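Local coordinates for protein putative surface-anchored fimbrial subunit (Corynebacterium diphtheriae, PDB 3HR6) that forms the shaft of the corynebacterial pilus as its major pilin, built of tandem Ig-like modules, and binds a calcium ion, at residues Lys361-Gln373 / Tyr381-Leu394. Numbering follows the deposited sequence.
Sequences KAVLSGIHLGTLQ and YTDAWAGKGTEFCL
Thr371 and Thr382 form the hydrogen-bonded pair of an antiparallel beta hairpin, strands 361-375 and 378-383, in an Ig-like module. Thr371 N donates to Thr382 O at 2.9 Å, and Thr382 N donates back to Thr371 O. On either side, Gly370 pairs with Asp383 and Leu372 with Tyr381, both non-hydrogen-bonded. With CG anti to the backbone N (chi1 176°), the Tyr381 ring reaches back across the partner strand. Its CE1 comes near Thr371 N and Gly370 C, and its OH lies 3.2 Å from Gly370 CA.

Beyond the pairing the chain leaves the sheet in a type I turn from Asp383 to Ala386. Ala384 N binds Leu369 O, and Asp383 OD1 accepts from Trp385 N, an Asx turn. The indole NE1 of Trp385 donates to His368 O at 2.8 Å, with the oxygen near the ring plane. This ties the loop to the strand beside the calcium site, where His368 ND1 bonds Phe161 N and the rings of His368 and Phe161 stack. The methyl of Ala384 touches His368 CE1.

The apolar contacts cross to strand 391-398 of another sheet, whose Cys393 is disulfide-bonded to Cys333. The segment axes of 361-373 and 391-394 approach to 11.4 Å at their closest, and side chains bridge the distance. Leu364 CD2 meets Leu394 CD2 at 3.8 Å. The Phe392 ring takes Ile367 CG2 at CZ and Leu369 CD2 at CE2. Phe392 also packs on the indole, its CE1 3.8 Å above the plane of the Trp385 ring, over the ring centre.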
ATOM      1  N   LYS A 361      24.467  30.176  -7.174  1.00 10.59           N
ATOM      2  CA  LYS A 361      23.523  29.070  -7.221  1.00 11.71           C
ATOM      3  C   LYS A 361      22.086  29.499  -6.987  1.00 11.44           C
ATOM      4  O   LYS A 361      21.795  30.354  -6.144  1.00 10.19           O
ATOM      5  CB  LYS A 361      23.887  27.973  -6.216  1.00 12.72           C
ATOM      6  CG  LYS A 361      25.283  27.404  -6.377  1.00 17.63           C
ATOM      7  CD  LYS A 361      25.342  26.314  -7.444  1.00 22.31           C
ATOM      8  CE  LYS A 361      26.761  25.818  -7.683  1.00 26.55           C
ATOM      9  NZ  LYS A 361      27.439  25.238  -6.495  1.00 28.90           N
ATOM     10  N   ALA A 362      21.194  28.855  -7.730  1.00 11.88           N
ATOM     11  CA  ALA A 362      19.778  28.850  -7.437  1.00 12.20           C
ATOM     12  C   ALA A 362      19.277  27.429  -7.677  1.00 12.97           C
ATOM     13  O   ALA A 362      19.521  26.877  -8.735  1.00 14.76           O
ATOM     14  CB  ALA A 362      19.032  29.820  -8.330  1.00 12.74           C
ATOM     15  N   VAL A 363      18.619  26.873  -6.675  1.00 13.36           N
ATOM     16  CA  VAL A 363      18.122  25.504  -6.722  1.00 12.52           C
ATOM     17  C   VAL A 363      16.594  25.501  -6.829  1.00 13.39           C
ATOM     18  O   VAL A 363      15.913  26.097  -5.998  1.00 13.77           O
ATOM     19  CB  VAL A 363      18.626  24.672  -5.521  1.00 11.89           C
ATOM     20  CG1 VAL A 363      18.226  23.196  -5.738  1.00 13.03           C
ATOM     21  CG2 VAL A 363      20.168  24.756  -5.387  1.00 12.95           C
ATOM     22  N   LEU A 364      16.065  24.860  -7.872  1.00 11.85           N
ATOM     23  CA  LEU A 364      14.625  24.713  -8.117  1.00 11.02           C
ATOM     24  C   LEU A 364      14.328  23.231  -7.832  1.00 11.73           C
ATOM     25  O   LEU A 364      14.573  22.371  -8.677  1.00 14.17           O
ATOM     26  CB  LEU A 364      14.300  25.102  -9.541  1.00 12.72           C
ATOM     27  CG  LEU A 364      14.318  26.598  -9.839  1.00 11.62           C
ATOM     28  CD1 LEU A 364      15.694  27.177  -9.714  1.00 13.52           C
ATOM     29  CD2 LEU A 364      13.811  26.774 -11.244  1.00 13.01           C
ATOM     30  N   SER A 365      13.876  22.952  -6.627  1.00 11.27           N
ATOM     31  CA  SER A 365      13.693  21.580  -6.142  0.50 11.77           C
ATOM     32  C   SER A 365      12.233  21.192  -6.119  1.00 11.96           C
ATOM     33  O   SER A 365      11.346  22.046  -6.076  1.00 13.20           O
ATOM     34  CB  SER A 365      14.230  21.403  -4.708  0.50 11.65           C
ATOM     35  OG  SER A 365      15.548  21.893  -4.538  0.50 11.57           O
ATOM     36  N   GLY A 366      11.987  19.890  -6.102  1.00 11.57           N
ATOM     37  CA  GLY A 366      10.647  19.385  -5.931  1.00 11.73           C
ATOM     38  C   GLY A 366       9.677  19.480  -7.073  1.00 11.70           C
ATOM     39  O   GLY A 366       8.430  19.563  -6.893  1.00 12.23           O
ATOM     40  N   ILE A 367      10.230  19.407  -8.274  1.00 10.85           N
ATOM     41  CA  ILE A 367       9.499  19.407  -9.488  1.00 11.93           C
ATOM     42  C   ILE A 367       8.962  17.991  -9.713  1.00 11.03           C
ATOM     43  O   ILE A 367       9.743  17.066  -9.967  1.00 12.24           O
ATOM     44  CB  ILE A 367      10.358  19.823 -10.704  1.00 10.85           C
ATOM     45  CG1 ILE A 367      10.987  21.223 -10.502  1.00 12.81           C
ATOM     46  CG2 ILE A 367       9.500  19.817 -11.917  1.00 10.81           C
ATOM     47  CD1 ILE A 367      12.193  21.525 -11.409  1.00 13.14           C
ATOM     48  N   HIS A 368       7.643  17.837  -9.655  1.00 11.59           N
ATOM     49  CA  HIS A 368       7.023  16.540  -9.943  1.00 12.00           C
ATOM     50  C   HIS A 368       6.953  16.381 -11.445  1.00 12.17           C
ATOM     51  O   HIS A 368       6.303  17.151 -12.154  1.00 13.54           O
ATOM     52  CB  HIS A 368       5.633  16.457  -9.312  1.00 11.11           C
ATOM     53  CG  HIS A 368       4.836  15.283  -9.786  1.00 10.63           C
ATOM     54  ND1 HIS A 368       3.493  15.356 -10.145  1.00 10.67           N
ATOM     55  CD2 HIS A 368       5.200  13.991  -9.981  1.00 12.59           C
ATOM     56  CE1 HIS A 368       3.070  14.161 -10.500  1.00 12.16           C
ATOM     57  NE2 HIS A 368       4.099  13.322 -10.457  1.00 11.82           N
ATOM     58  N   LEU A 369       7.629  15.373 -11.969  1.00 11.88           N
ATOM     59  CA  LEU A 369       7.723  15.163 -13.394  1.00 11.53           C
ATOM     60  C   LEU A 369       6.659  14.252 -13.981  1.00 12.07           C
ATOM     61  O   LEU A 369       6.191  14.460 -15.078  1.00 13.32           O
ATOM     62  CB  LEU A 369       9.098  14.582 -13.691  1.00 11.84           C
ATOM     63  CG  LEU A 369      10.250  15.481 -13.341  1.00 12.97           C
ATOM     64  CD1 LEU A 369      11.525  14.685 -13.501  1.00 11.89           C
ATOM     65  CD2 LEU A 369      10.312  16.685 -14.271  1.00 13.82           C
ATOM     66  N   GLY A 370       6.269  13.242 -13.204  1.00 11.65           N
ATOM     67  CA  GLY A 370       5.320  12.254 -13.682  1.00 12.28           C
ATOM     68  C   GLY A 370       5.204  11.099 -12.719  1.00 11.62           C
ATOM     69  O   GLY A 370       5.865  11.110 -11.682  1.00 12.16           O
ATOM     70  N   THR A 371       4.394  10.107 -13.094  1.00 11.92           N
ATOM     71  CA  THR A 371       4.026   9.018 -12.191  1.00 11.32           C
ATOM     72  C   THR A 371       3.962   7.684 -12.930  1.00 10.57           C
ATOM     73  O   THR A 371       3.455   7.569 -14.047  1.00 12.69           O
ATOM     74  CB  THR A 371       2.684   9.295 -11.519  1.00 11.83           C
ATOM     75  OG1 THR A 371       2.793  10.520 -10.813  1.00 12.30           O
ATOM     76  CG2 THR A 371       2.354   8.176 -10.533  1.00 11.72           C
ATOM     77  N   LEU A 372       4.505   6.671 -12.273  1.00 11.34           N
ATOM     78  CA  LEU A 372       4.472   5.270 -12.711  1.00 10.95           C
ATOM     79  C   LEU A 372       3.436   4.587 -11.814  1.00 13.05           C
ATOM     80  O   LEU A 372       3.509   4.651 -10.574  1.00 13.30           O
ATOM     81  CB  LEU A 372       5.839   4.623 -12.507  1.00 11.16           C
ATOM     82  CG  LEU A 372       5.949   3.172 -12.932  1.00 13.39           C
ATOM     83  CD1 LEU A 372       5.863   3.041 -14.476  1.00 13.79           C
ATOM     84  CD2 LEU A 372       7.262   2.527 -12.415  1.00 12.66           C
ATOM     85  N   GLN A 373       2.419   4.040 -12.458  1.00 13.53           N
ATOM     86  CA  GLN A 373       1.340   3.351 -11.774  0.50 14.03           C
ATOM     87  C   GLN A 373       0.715   2.322 -12.707  1.00 14.37           C
ATOM     88  O   GLN A 373       0.918   2.357 -13.932  1.00 14.01           O
ATOM     89  CB  GLN A 373       0.285   4.364 -11.334  0.50 14.28           C
ATOM     90  CG  GLN A 373      -0.236   5.211 -12.483  0.50 14.45           C
ATOM     91  CD  GLN A 373      -0.913   6.474 -12.024  0.50 15.40           C
ATOM     92  OE1 GLN A 373      -1.553   6.506 -10.976  0.50 15.82           O
ATOM     93  NE2 GLN A 373      -0.813   7.521 -12.838  0.50 14.66           N
ATOM     94  N   TYR A 381       4.082   4.832 -17.180  1.00 13.51           N
ATOM     95  CA  TYR A 381       4.519   6.147 -16.760  1.00 13.31           C
ATOM     96  C   TYR A 381       3.751   7.203 -17.547  1.00 12.37           C
ATOM     97  O   TYR A 381       3.653   7.115 -18.796  1.00 12.20           O
ATOM     98  CB  TYR A 381       6.032   6.333 -17.013  1.00 13.96           C
ATOM     99  CG  TYR A 381       6.523   7.719 -16.680  1.00 12.37           C
ATOM    100  CD1 TYR A 381       6.880   8.085 -15.366  1.00 10.37           C
ATOM    101  CD2 TYR A 381       6.557   8.706 -17.647  1.00 13.06           C
ATOM    102  CE1 TYR A 381       7.293   9.359 -15.041  1.00 13.12           C
ATOM    103  CE2 TYR A 381       6.976   9.999 -17.333  1.00 12.46           C
ATOM    104  CZ  TYR A 381       7.376  10.325 -16.013  1.00 11.67           C
ATOM    105  OH  TYR A 381       7.765  11.582 -15.651  1.00 12.49           O
ATOM    106  N   THR A 382       3.223   8.174 -16.807  1.00 13.29           N
ATOM    107  CA  THR A 382       2.623   9.358 -17.375  1.00 13.49           C
ATOM    108  C   THR A 382       3.357  10.598 -16.966  1.00 12.65           C
ATOM    109  O   THR A 382       3.618  10.812 -15.797  1.00 13.09           O
ATOM    110  CB  THR A 382       1.133   9.495 -16.975  1.00 14.90           C
ATOM    111  OG1 THR A 382       0.443   8.318 -17.419  1.00 18.47           O
ATOM    112  CG2 THR A 382       0.510  10.680 -17.706  1.00 18.35           C
ATOM    113  N   ASP A 383       3.698  11.392 -17.955  1.00 12.18           N
ATOM    114  CA  ASP A 383       4.325  12.720 -17.798  1.00 11.62           C
ATOM    115  C   ASP A 383       3.285  13.727 -17.371  1.00 12.27           C
ATOM    116  O   ASP A 383       2.275  13.939 -18.076  1.00 12.07           O
ATOM    117  CB  ASP A 383       4.969  13.057 -19.160  1.00 12.17           C
ATOM    118  CG  ASP A 383       5.632  14.418 -19.216  1.00  9.75           C
ATOM    119  OD1 ASP A 383       5.588  15.190 -18.267  1.00 10.85           O
ATOM    120  OD2 ASP A 383       6.259  14.692 -20.280  1.00 12.89           O
ATOM    121  N   ALA A 384       3.471  14.277 -16.178  1.00 12.81           N
ATOM    122  CA  ALA A 384       2.511  15.193 -15.575  1.00 12.81           C
ATOM    123  C   ALA A 384       2.370  16.467 -16.425  1.00 12.32           C
ATOM    124  O   ALA A 384       1.356  17.164 -16.359  1.00 13.08           O
ATOM    125  CB  ALA A 384       2.913  15.523 -14.149  1.00 13.93           C
ATOM    126  N   TRP A 385       3.379  16.741 -17.234  1.00 11.04           N
ATOM    127  CA  TRP A 385       3.443  17.956 -18.064  1.00 11.53           C
ATOM    128  C   TRP A 385       3.096  17.699 -19.530  1.00 11.88           C
ATOM    129  O   TRP A 385       3.259  18.577 -20.387  1.00 12.48           O
ATOM    130  CB  TRP A 385       4.859  18.558 -17.950  1.00 11.46           C
ATOM    131  CG  TRP A 385       5.187  18.902 -16.587  1.00 11.14           C
ATOM    132  CD1 TRP A 385       5.753  18.089 -15.611  1.00 11.09           C
ATOM    133  CD2 TRP A 385       4.914  20.148 -15.954  1.00 10.72           C
ATOM    134  NE1 TRP A 385       5.845  18.769 -14.440  1.00 13.00           N
ATOM    135  CE2 TRP A 385       5.369  20.047 -14.623  1.00 13.50           C
ATOM    136  CE3 TRP A 385       4.378  21.375 -16.398  1.00 13.24           C
ATOM    137  CZ2 TRP A 385       5.281  21.087 -13.736  1.00 14.91           C
ATOM    138  CZ3 TRP A 385       4.294  22.401 -15.513  1.00 12.73           C
ATOM    139  CH2 TRP A 385       4.730  22.267 -14.190  1.00 16.83           C
ATOM    140  N   ALA A 386       2.645  16.487 -19.826  1.00 12.44           N
ATOM    141  CA  ALA A 386       2.220  16.135 -21.173  1.00 14.06           C
ATOM    142  C   ALA A 386       1.242  17.178 -21.646  1.00 15.14           C
ATOM    143  O   ALA A 386       0.385  17.621 -20.887  1.00 18.17           O
ATOM    144  CB  ALA A 386       1.558  14.745 -21.184  1.00 13.89           C
ATOM    145  N   GLY A 387       1.360  17.572 -22.878  1.00 15.72           N
ATOM    146  CA  GLY A 387       0.454  18.609 -23.378  1.00 15.60           C
ATOM    147  C   GLY A 387       0.724  20.060 -22.977  1.00 15.51           C
ATOM    148  O   GLY A 387       0.006  20.948 -23.413  1.00 14.43           O
ATOM    149  N   LYS A 388       1.758  20.323 -22.173  1.00 15.22           N
ATOM    150  CA  LYS A 388       2.197  21.699 -21.957  1.00 16.33           C
ATOM    151  C   LYS A 388       3.610  21.808 -22.492  1.00 15.39           C
ATOM    152  O   LYS A 388       4.579  21.676 -21.771  1.00 15.60           O
ATOM    153  CB  LYS A 388       2.186  22.082 -20.479  1.00 17.87           C
ATOM    154  CG  LYS A 388       0.799  22.079 -19.817  1.00 21.19           C
ATOM    155  CD  LYS A 388      -0.147  23.055 -20.466  1.00 23.93           C
ATOM    156  CE  LYS A 388      -1.472  23.114 -19.685  1.00 25.66           C
ATOM    157  NZ  LYS A 388      -2.383  24.155 -20.192  1.00 25.34           N
ATOM    158  N   GLY A 389       3.718  22.046 -23.778  1.00 15.04           N
ATOM    159  CA  GLY A 389       5.009  22.106 -24.416  1.00 15.23           C
ATOM    160  C   GLY A 389       5.763  20.801 -24.336  1.00 14.58           C
ATOM    161  O   GLY A 389       5.207  19.748 -24.089  1.00 15.43           O
ATOM    162  N   THR A 390       7.058  20.901 -24.583  1.00 14.52           N
ATOM    163  CA  THR A 390       7.911  19.743 -24.654  1.00 14.32           C
ATOM    164  C   THR A 390       9.045  19.764 -23.655  1.00 13.29           C
ATOM    165  O   THR A 390       9.618  18.731 -23.405  1.00 12.05           O
ATOM    166  CB  THR A 390       8.554  19.575 -26.048  1.00 14.33           C
ATOM    167  OG1 THR A 390       9.393  20.695 -26.362  1.00 15.71           O
ATOM    168  CG2 THR A 390       7.488  19.407 -27.125  1.00 15.45           C
ATOM    169  N   GLU A 391       9.383  20.920 -23.104  1.00 13.29           N
ATOM    170  CA  GLU A 391      10.472  20.997 -22.131  1.00 13.29           C
ATOM    171  C   GLU A 391      10.213  22.104 -21.138  1.00 13.47           C
ATOM    172  O   GLU A 391       9.442  23.027 -21.395  1.00 14.34           O
ATOM    173  CB  GLU A 391      11.843  21.301 -22.816  1.00 13.36           C
ATOM    174  CG  GLU A 391      12.276  20.382 -23.946  1.00 15.60           C
ATOM    175  CD  GLU A 391      12.661  18.949 -23.554  1.00 19.14           C
ATOM    176  OE1 GLU A 391      12.754  18.594 -22.350  1.00 18.41           O
ATOM    177  OE2 GLU A 391      12.872  18.155 -24.512  1.00 19.15           O
ATOM    178  N   PHE A 392      10.940  22.042 -20.029  1.00 12.88           N
ATOM    179  CA  PHE A 392      11.066  23.169 -19.148  1.00 12.11           C
ATOM    180  C   PHE A 392      12.024  24.210 -19.725  1.00 13.01           C
ATOM    181  O   PHE A 392      12.924  23.922 -20.561  1.00 12.71           O
ATOM    182  CB  PHE A 392      11.574  22.741 -17.765  1.00 12.98           C
ATOM    183  CG  PHE A 392      10.635  21.866 -17.002  1.00 10.58           C
ATOM    184  CD1 PHE A 392       9.532  22.392 -16.320  1.00 13.30           C
ATOM    185  CD2 PHE A 392      10.831  20.487 -16.960  1.00 14.32           C
ATOM    186  CE1 PHE A 392       8.665  21.577 -15.629  1.00 13.42           C
ATOM    187  CE2 PHE A 392       9.971  19.669 -16.273  1.00 14.07           C
ATOM    188  CZ  PHE A 392       8.880  20.199 -15.595  1.00 14.39           C
ATOM    189  N   CYS A 393      11.814  25.437 -19.292  1.00 13.33           N
ATOM    190  CA  CYS A 393      12.762  26.498 -19.648  1.00 13.40           C
ATOM    191  C   CYS A 393      12.781  27.564 -18.607  1.00 13.58           C
ATOM    192  O   CYS A 393      11.844  27.734 -17.862  1.00 14.12           O
ATOM    193  CB  CYS A 393      12.471  27.065 -21.033  1.00 13.62           C
ATOM    194  SG  CYS A 393      10.716  27.579 -21.169  1.00 17.48           S
ATOM    195  N   LEU A 394      13.884  28.291 -18.547  1.00 12.37           N
ATOM    196  CA  LEU A 394      14.022  29.360 -17.577  1.00 12.02           C
ATOM    197  C   LEU A 394      13.980  30.702 -18.284  1.00 12.81           C
ATOM    198  O   LEU A 394      14.594  30.873 -19.339  1.00 13.21           O
ATOM    199  CB  LEU A 394      15.361  29.223 -16.876  1.00 11.23           C
ATOM    200  CG  LEU A 394      15.533  28.022 -15.933  1.00 11.90           C
ATOM    201  CD1 LEU A 394      17.083  27.795 -15.629  1.00 11.77           C
ATOM    202  CD2 LEU A 394      14.704  28.205 -14.655  1.00 16.10           C
TER
HETATM  203  O   HOH W   1       0.585   6.386 -15.452  1.00 15.79           O